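Side-chain contacts in D-glycero-D-manno-heptose 1-phosphate kinase (Bacteroides thetaiotaomicron, PDB 3K85), which belongs to the GHMP kinase family and probably uses ATP to phosphorylate a sugar, in this case presumably D-glycero-D-manno-heptose 1-phosphate: residues L10-A15 and S197-Y202; G252-I257 and F302-V307. All blocks are in the same frame, centred on the assembly; numbering follows the deposited sequence.

Contact 1: L10-A15 and S197-Y202; sequences LRLGLA and SSMVLY
L12 and L201 mark the closest backbone approach of these two strands, their CA atoms 9.5 Å apart, a spacing too wide for backbone pairing and bridged by side chains alone. L12 spreads its two methyl branches over two partners. CD2 meets the terminal methyl of selenomethionine M199 tip to tip, with L12 CD2 3.3 Å from M199 CE; this is tighter than ordinary van der Waals contact. The M199 chain runs extended as far as SE and then bends (chi3 51°), which swings CE round to the leucine. CD1 makes the closer touch on L201, whose CD2 the other branch also nears, the two side chains sliding past one another in opposite directions with L12 CD1 3.8 Å from L201 CD1. With an alanine in place of L12, both branches are gone, and M199 CE is likely to lose this partner and be freer to turn, with a gap opening beside L201. Next to L12 in the chain, R11 turns to other partners: it forms a salt bridge with D160 and a hydrogen bond to G112 O, in the glycine-rich loop that in GHMP kinases typically surrounds the nucleotide phosphates. Strand 4-15 belongs to the large mixed sheet and strand 199-202 to a separate three-stranded antiparallel one, so the apolar seam joins two sheets, consistent with the two-domain build of GHMP kinases.

Contact 2: G252-I257 and F302-V307; sequences GEFARI and FIMFVV
V306 projects from its strand like a two-pronged wedge, and F254 and A255, neighbours on the helix, receive one prong each. Helix and strand run more nearly antiparallel than parallel, at 139° between their directions, with 9.3 Å between the axes. The small A255 lets the backbones draw close, its CA lying 6.0 Å from that of V306, and V306 CG1 settles against A255 CB at 3.8 Å. The second prong, CG2, comes up obliquely to the F254 ring, with V306 CG2 3.7 Å from F254 CE2 and CD2 of the ring only slightly farther. F254 is the large bump on the helix side: with CG anti to the backbone N (chi1 175°), its ring reaches along the strand, back from V306 toward selenomethionine M304. There F254 CZ meets M304 CE at 3.7 Å, the two side chains crossing at about a right angle. V306 and M304 are alternate residues of the strand, so both offer their side chains to the helix, and L258, one turn after F254, packs on both of them. Along the helix, away from the strand, R256 grips E253 side-on, NE and NH2 each taking one carboxylate oxygen, with R256 NH2 2.9 Å from E253 OE1; R256 has a second acidic partner in E260. Bulky and small residues thus interlock where an amphipathic helix packs against an antiparallel sheet, as in the ferredoxin-like alpha/beta C-terminal domain of GHMP kinases.

Both contacts are buried and purely apolar across their segments, and both use one small sheet, in which strands 199-202 and 303-306 are neighbours. Y202 O lies 2.6 Å from I303 N, a probable hydrogen bond of that pairing, and the contact centres lie about 9 Å apart. Their roles differ: contact 1 joins this sheet to another through leucine branches and a selenomethionine methyl nearer the middle of the molecule, whereas contact 2 lays a helix on it within one family region, using an aromatic ring and a branched wedge. Each keeps charges off the apolar seam, R11 with D160 and R256 with E253. M304 connects them, touching L12 and M199 besides F254 and L258 on the helix.

Contact 1: L10-A15 and S197-Y202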
ATOM      1  N   LEU A  10      18.259  -0.989  -4.141  1.00 28.44           N
ATOM      2  CA  LEU A  10      18.207  -0.634  -5.550  1.00 31.53           C
ATOM      3  C   LEU A  10      16.804  -1.054  -5.937  1.00 32.26           C
ATOM      4  O   LEU A  10      16.065  -1.561  -5.101  1.00 32.75           O
ATOM      5  CB  LEU A  10      19.253  -1.415  -6.351  1.00 32.86           C
ATOM      6  CG  LEU A  10      20.726  -1.150  -6.004  1.00 35.98           C
ATOM      7  CD1 LEU A  10      21.591  -2.196  -6.683  1.00 36.62           C
ATOM      8  CD2 LEU A  10      21.144   0.253  -6.444  1.00 36.32           C
ATOM      9  N   ARG A  11      16.426  -0.861  -7.190  1.00 34.41           N
ATOM     10  CA  ARG A  11      15.074  -1.206  -7.581  1.00 34.69           C
ATOM     11  C   ARG A  11      14.951  -1.743  -8.986  1.00 32.92           C
ATOM     12  O   ARG A  11      15.855  -1.609  -9.793  1.00 33.29           O
ATOM     13  CB  ARG A  11      14.190   0.031  -7.429  1.00 37.63           C
ATOM     14  CG  ARG A  11      14.636   1.215  -8.282  1.00 40.90           C
ATOM     15  CD  ARG A  11      14.281   0.990  -9.745  1.00 44.36           C
ATOM     16  NE  ARG A  11      14.769   2.047 -10.624  1.00 45.76           N
ATOM     17  CZ  ARG A  11      15.447   1.814 -11.744  1.00 47.79           C
ATOM     18  NH1 ARG A  11      15.713   0.565 -12.102  1.00 46.80           N
ATOM     19  NH2 ARG A  11      15.845   2.818 -12.511  1.00 47.61           N
ATOM     20  N   LEU A  12      13.806  -2.350  -9.260  1.00 33.85           N
ATOM     21  CA  LEU A  12      13.493  -2.895 -10.566  1.00 33.62           C
ATOM     22  C   LEU A  12      12.397  -2.001 -11.114  1.00 36.84           C
ATOM     23  O   LEU A  12      11.434  -1.690 -10.407  1.00 35.94           O
ATOM     24  CB  LEU A  12      12.949  -4.309 -10.438  1.00 32.41           C
ATOM     25  CG  LEU A  12      13.778  -5.458 -10.988  1.00 32.46           C
ATOM     26  CD1 LEU A  12      15.260  -5.222 -10.744  1.00 30.96           C
ATOM     27  CD2 LEU A  12      13.310  -6.738 -10.311  1.00 32.97           C
ATOM     28  N   GLY A  13      12.553  -1.579 -12.366  1.00 38.36           N
ATOM     29  CA  GLY A  13      11.547  -0.743 -12.990  1.00 38.71           C
ATOM     30  C   GLY A  13      10.530  -1.685 -13.593  1.00 38.44           C
ATOM     31  O   GLY A  13      10.736  -2.217 -14.684  1.00 40.98           O
ATOM     32  N   LEU A  14       9.431  -1.906 -12.889  1.00 35.25           N
ATOM     33  CA  LEU A  14       8.423  -2.819 -13.391  1.00 33.47           C
ATOM     34  C   LEU A  14       7.649  -2.259 -14.570  1.00 32.82           C
ATOM     35  O   LEU A  14       7.392  -2.982 -15.529  1.00 34.31           O
ATOM     36  CB  LEU A  14       7.477  -3.234 -12.262  1.00 29.80           C
ATOM     37  CG  LEU A  14       8.220  -3.970 -11.137  1.00 30.09           C
ATOM     38  CD1 LEU A  14       7.281  -4.332 -10.017  1.00 28.13           C
ATOM     39  CD2 LEU A  14       8.874  -5.219 -11.706  1.00 30.10           C
ATOM     40  N   ALA A  15       7.290  -0.978 -14.519  1.00 31.99           N
ATOM     41  CA  ALA A  15       6.527  -0.372 -15.612  1.00 30.84           C
ATOM     42  C   ALA A  15       6.429   1.149 -15.543  1.00 31.89           C
ATOM     43  O   ALA A  15       6.580   1.749 -14.474  1.00 32.23           O
ATOM     44  CB  ALA A  15       5.129  -0.962 -15.657  1.00 27.17           C
ATOM     45  N   SER A 197       9.689 -16.156  -7.983  1.00 32.95           N
ATOM     46  CA  SER A 197      10.035 -17.428  -8.623  1.00 34.58           C
ATOM     47  C   SER A 197       9.752 -17.404 -10.133  1.00 33.51           C
ATOM     48  O   SER A 197      10.119 -18.329 -10.858  1.00 32.69           O
ATOM     49  CB  SER A 197       9.282 -18.586  -7.959  1.00 34.30           C
ATOM     50  OG  SER A 197       7.887 -18.408  -8.048  1.00 37.13           O
ATOM     51  N   SER A 198       9.113 -16.327 -10.589  1.00 32.76           N
ATOM     52  CA  SER A 198       8.776 -16.137 -11.994  1.00 31.94           C
ATOM     53  C   SER A 198       9.727 -15.147 -12.672  1.00 32.67           C
ATOM     54  O   SER A 198       9.513 -14.778 -13.824  1.00 32.44           O
ATOM     55  CB  SER A 198       7.348 -15.599 -12.132  1.00 31.84           C
ATOM     56  OG  SER A 198       6.382 -16.512 -11.654  1.00 33.72           O
HETATM   57  N   MSE A 199      10.773 -14.714 -11.979  1.00 34.89           N
HETATM   58  CA  MSE A 199      11.683 -13.744 -12.590  1.00 39.13           C
HETATM   59  C   MSE A 199      13.168 -14.038 -12.570  1.00 38.51           C
HETATM   60  O   MSE A 199      13.710 -14.596 -11.616  1.00 36.33           O
HETATM   61  CB  MSE A 199      11.464 -12.362 -11.983  1.00 43.94           C
HETATM   62  CG  MSE A 199      10.232 -11.659 -12.489  1.00 52.98           C
HETATM   63 SE   MSE A 199       9.886 -10.033 -11.505  1.00 68.11          SE
HETATM   64  CE  MSE A 199      11.647  -9.218 -11.625  1.00 61.28           C
ATOM     65  N   VAL A 200      13.825 -13.623 -13.644  1.00 40.45           N
ATOM     66  CA  VAL A 200      15.256 -13.804 -13.789  1.00 41.81           C
ATOM     67  C   VAL A 200      15.904 -12.453 -14.120  1.00 43.72           C
ATOM     68  O   VAL A 200      15.471 -11.750 -15.035  1.00 43.49           O
ATOM     69  CB  VAL A 200      15.571 -14.813 -14.916  1.00 41.77           C
ATOM     70  CG1 VAL A 200      17.049 -15.188 -14.886  1.00 41.69           C
ATOM     71  CG2 VAL A 200      14.707 -16.048 -14.761  1.00 41.95           C
ATOM     72  N   LEU A 201      16.923 -12.092 -13.347  1.00 46.04           N
ATOM     73  CA  LEU A 201      17.669 -10.854 -13.542  1.00 48.90           C
ATOM     74  C   LEU A 201      18.978 -11.213 -14.228  1.00 52.54           C
ATOM     75  O   LEU A 201      19.817 -11.898 -13.642  1.00 53.81           O
ATOM     76  CB  LEU A 201      17.973 -10.204 -12.197  1.00 47.94           C
ATOM     77  CG  LEU A 201      17.088  -9.049 -11.741  1.00 49.08           C
ATOM     78  CD1 LEU A 201      17.948  -7.799 -11.629  1.00 50.57           C
ATOM     79  CD2 LEU A 201      15.937  -8.836 -12.717  1.00 47.72           C
ATOM     80  N   TYR A 202      19.166 -10.746 -15.456  1.00 55.71           N
ATOM     81  CA  TYR A 202      20.386 -11.068 -16.189  1.00 59.59           C
ATOM     82  C   TYR A 202      21.130  -9.875 -16.791  1.00 60.95           C
ATOM     83  O   TYR A 202      20.585  -9.123 -17.601  1.00 60.11           O
ATOM     84  CB  TYR A 202      20.062 -12.078 -17.296  1.00 60.47           C
ATOM     85  CG  TYR A 202      21.253 -12.464 -18.136  1.00 62.47           C
ATOM     86  CD1 TYR A 202      22.372 -13.066 -17.561  1.00 62.78           C
ATOM     87  CD2 TYR A 202      21.269 -12.214 -19.512  1.00 64.17           C
ATOM     88  CE1 TYR A 202      23.485 -13.409 -18.332  1.00 63.66           C
ATOM     89  CE2 TYR A 202      22.376 -12.552 -20.296  1.00 64.08           C
ATOM     90  CZ  TYR A 202      23.481 -13.148 -19.698  1.00 64.44           C
ATOM     91  OH  TYR A 202      24.581 -13.466 -20.464  1.00 63.50           O
TER

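Contact 2: G252-I257 and F302-V307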
ATOM      1  N   GLY A 252       0.949 -13.902 -15.446  1.00 32.48           N
ATOM      2  CA  GLY A 252       0.822 -14.130 -16.873  1.00 34.31           C
ATOM      3  C   GLY A 252       0.491 -12.828 -17.582  1.00 36.68           C
ATOM      4  O   GLY A 252       1.074 -12.505 -18.624  1.00 35.98           O
ATOM      5  N   GLU A 253      -0.443 -12.068 -17.011  1.00 36.53           N
ATOM      6  CA  GLU A 253      -0.826 -10.796 -17.598  1.00 36.19           C
ATOM      7  C   GLU A 253       0.367  -9.848 -17.555  1.00 36.22           C
ATOM      8  O   GLU A 253       0.554  -9.032 -18.458  1.00 37.35           O
ATOM      9  CB  GLU A 253      -2.004 -10.186 -16.840  1.00 36.39           C
ATOM     10  CG  GLU A 253      -2.444  -8.829 -17.378  1.00 38.49           C
ATOM     11  CD  GLU A 253      -2.926  -8.878 -18.829  1.00 41.37           C
ATOM     12  OE1 GLU A 253      -3.309  -7.807 -19.363  1.00 39.88           O
ATOM     13  OE2 GLU A 253      -2.927  -9.978 -19.432  1.00 40.46           O
ATOM     14  N   PHE A 254       1.181  -9.963 -16.510  1.00 34.50           N
ATOM     15  CA  PHE A 254       2.354  -9.108 -16.383  1.00 33.20           C
ATOM     16  C   PHE A 254       3.319  -9.440 -17.518  1.00 32.79           C
ATOM     17  O   PHE A 254       3.932  -8.554 -18.120  1.00 31.19           O
ATOM     18  CB  PHE A 254       3.030  -9.317 -15.018  1.00 30.72           C
ATOM     19  CG  PHE A 254       4.318  -8.552 -14.850  1.00 30.10           C
ATOM     20  CD1 PHE A 254       4.393  -7.198 -15.178  1.00 30.40           C
ATOM     21  CD2 PHE A 254       5.456  -9.187 -14.365  1.00 29.62           C
ATOM     22  CE1 PHE A 254       5.585  -6.491 -15.023  1.00 29.38           C
ATOM     23  CE2 PHE A 254       6.651  -8.496 -14.204  1.00 27.91           C
ATOM     24  CZ  PHE A 254       6.720  -7.146 -14.533  1.00 31.49           C
ATOM     25  N   ALA A 255       3.443 -10.726 -17.812  1.00 33.91           N
ATOM     26  CA  ALA A 255       4.323 -11.175 -18.883  1.00 35.83           C
ATOM     27  C   ALA A 255       3.831 -10.588 -20.215  1.00 34.48           C
ATOM     28  O   ALA A 255       4.608 -10.045 -21.000  1.00 33.54           O
ATOM     29  CB  ALA A 255       4.336 -12.716 -18.937  1.00 34.59           C
ATOM     30  N   ARG A 256       2.533 -10.689 -20.458  1.00 35.66           N
ATOM     31  CA  ARG A 256       1.973 -10.162 -21.691  1.00 38.72           C
ATOM     32  C   ARG A 256       2.320  -8.679 -21.848  1.00 39.86           C
ATOM     33  O   ARG A 256       2.844  -8.260 -22.879  1.00 38.37           O
ATOM     34  CB  ARG A 256       0.456 -10.339 -21.697  1.00 40.02           C
ATOM     35  CG  ARG A 256      -0.178 -10.086 -23.055  1.00 42.92           C
ATOM     36  CD  ARG A 256      -1.705 -10.047 -22.974  1.00 45.32           C
ATOM     37  NE  ARG A 256      -2.177  -8.880 -22.232  1.00 46.18           N
ATOM     38  CZ  ARG A 256      -1.855  -7.626 -22.540  1.00 47.74           C
ATOM     39  NH1 ARG A 256      -1.059  -7.377 -23.577  1.00 49.78           N
ATOM     40  NH2 ARG A 256      -2.325  -6.618 -21.815  1.00 47.04           N
ATOM     41  N   ILE A 257       2.035  -7.889 -20.815  1.00 41.29           N
ATOM     42  CA  ILE A 257       2.305  -6.456 -20.855  1.00 42.16           C
ATOM     43  C   ILE A 257       3.774  -6.174 -21.157  1.00 44.71           C
ATOM     44  O   ILE A 257       4.088  -5.274 -21.937  1.00 45.71           O
ATOM     45  CB  ILE A 257       1.895  -5.774 -19.529  1.00 40.94           C
ATOM     46  CG1 ILE A 257       0.398  -5.974 -19.297  1.00 38.35           C
ATOM     47  CG2 ILE A 257       2.212  -4.289 -19.574  1.00 39.34           C
ATOM     48  CD1 ILE A 257      -0.079  -5.458 -17.972  1.00 37.97           C
ATOM     49  N   PHE A 302      21.468  -5.520 -19.087  1.00 77.04           N
ATOM     50  CA  PHE A 302      20.496  -5.779 -18.031  1.00 75.59           C
ATOM     51  C   PHE A 302      19.132  -6.150 -18.602  1.00 74.04           C
ATOM     52  O   PHE A 302      18.400  -5.285 -19.086  1.00 73.55           O
ATOM     53  CB  PHE A 302      20.342  -4.541 -17.152  1.00 76.88           C
ATOM     54  CG  PHE A 302      19.425  -4.743 -15.988  1.00 77.85           C
ATOM     55  CD1 PHE A 302      19.905  -5.255 -14.793  1.00 78.59           C
ATOM     56  CD2 PHE A 302      18.076  -4.430 -16.088  1.00 78.36           C
ATOM     57  CE1 PHE A 302      19.054  -5.450 -13.711  1.00 79.12           C
ATOM     58  CE2 PHE A 302      17.217  -4.621 -15.016  1.00 78.25           C
ATOM     59  CZ  PHE A 302      17.705  -5.131 -13.824  1.00 78.68           C
ATOM     60  N   ILE A 303      18.790  -7.435 -18.546  1.00 72.40           N
ATOM     61  CA  ILE A 303      17.500  -7.886 -19.051  1.00 70.04           C
ATOM     62  C   ILE A 303      16.681  -8.520 -17.932  1.00 69.32           C
ATOM     63  O   ILE A 303      17.193  -9.317 -17.142  1.00 68.56           O
ATOM     64  CB  ILE A 303      17.634  -8.939 -20.178  1.00 69.62           C
ATOM     65  CG1 ILE A 303      18.678  -8.507 -21.205  1.00 69.14           C
ATOM     66  CG2 ILE A 303      16.297  -9.116 -20.872  1.00 68.62           C
ATOM     67  CD1 ILE A 303      20.093  -8.799 -20.781  1.00 70.26           C
HETATM   68  N   MSE A 304      15.405  -8.155 -17.869  1.00 67.77           N
HETATM   69  CA  MSE A 304      14.504  -8.698 -16.868  1.00 65.21           C
HETATM   70  C   MSE A 304      13.607  -9.692 -17.588  1.00 60.98           C
HETATM   71  O   MSE A 304      12.870  -9.324 -18.501  1.00 59.82           O
HETATM   72  CB  MSE A 304      13.671  -7.578 -16.248  1.00 69.51           C
HETATM   73  CG  MSE A 304      12.747  -8.024 -15.130  1.00 75.45           C
HETATM   74 SE   MSE A 304      11.789  -6.523 -14.360  1.00 85.53          SE
HETATM   75  CE  MSE A 304      10.254  -6.518 -15.541  1.00 81.08           C
ATOM     76  N   PHE A 305      13.685 -10.954 -17.189  1.00 56.66           N
ATOM     77  CA  PHE A 305      12.880 -11.999 -17.809  1.00 53.31           C
ATOM     78  C   PHE A 305      11.791 -12.529 -16.881  1.00 51.04           C
ATOM     79  O   PHE A 305      12.017 -12.727 -15.690  1.00 50.33           O
ATOM     80  CB  PHE A 305      13.772 -13.165 -18.234  1.00 52.55           C
ATOM     81  CG  PHE A 305      14.595 -12.896 -19.456  1.00 51.43           C
ATOM     82  CD1 PHE A 305      13.986 -12.745 -20.699  1.00 52.02           C
ATOM     83  CD2 PHE A 305      15.983 -12.830 -19.376  1.00 51.34           C
ATOM     84  CE1 PHE A 305      14.753 -12.537 -21.851  1.00 52.07           C
ATOM     85  CE2 PHE A 305      16.758 -12.621 -20.520  1.00 51.70           C
ATOM     86  CZ  PHE A 305      16.141 -12.475 -21.759  1.00 50.44           C
ATOM     87  N   VAL A 306      10.610 -12.760 -17.440  1.00 49.15           N
ATOM     88  CA  VAL A 306       9.488 -13.297 -16.683  1.00 48.71           C
ATOM     89  C   VAL A 306       9.213 -14.708 -17.205  1.00 48.29           C
ATOM     90  O   VAL A 306       8.822 -14.882 -18.355  1.00 48.77           O
ATOM     91  CB  VAL A 306       8.222 -12.421 -16.856  1.00 48.78           C
ATOM     92  CG1 VAL A 306       6.997 -13.139 -16.297  1.00 46.47           C
ATOM     93  CG2 VAL A 306       8.421 -11.086 -16.146  1.00 48.12           C
ATOM     94  N   VAL A 307       9.415 -15.711 -16.355  1.00 46.63           N
ATOM     95  CA  VAL A 307       9.209 -17.097 -16.759  1.00 45.91           C
ATOM     96  C   VAL A 307       8.356 -17.922 -15.788  1.00 46.45           C
ATOM     97  O   VAL A 307       8.220 -17.584 -14.608  1.00 45.04           O
ATOM     98  CB  VAL A 307      10.578 -17.801 -16.949  1.00 44.75           C
ATOM     99  CG1 VAL A 307      11.333 -17.828 -15.629  1.00 45.13           C
ATOM    100  CG2 VAL A 307      10.384 -19.202 -17.494  1.00 43.34           C
TER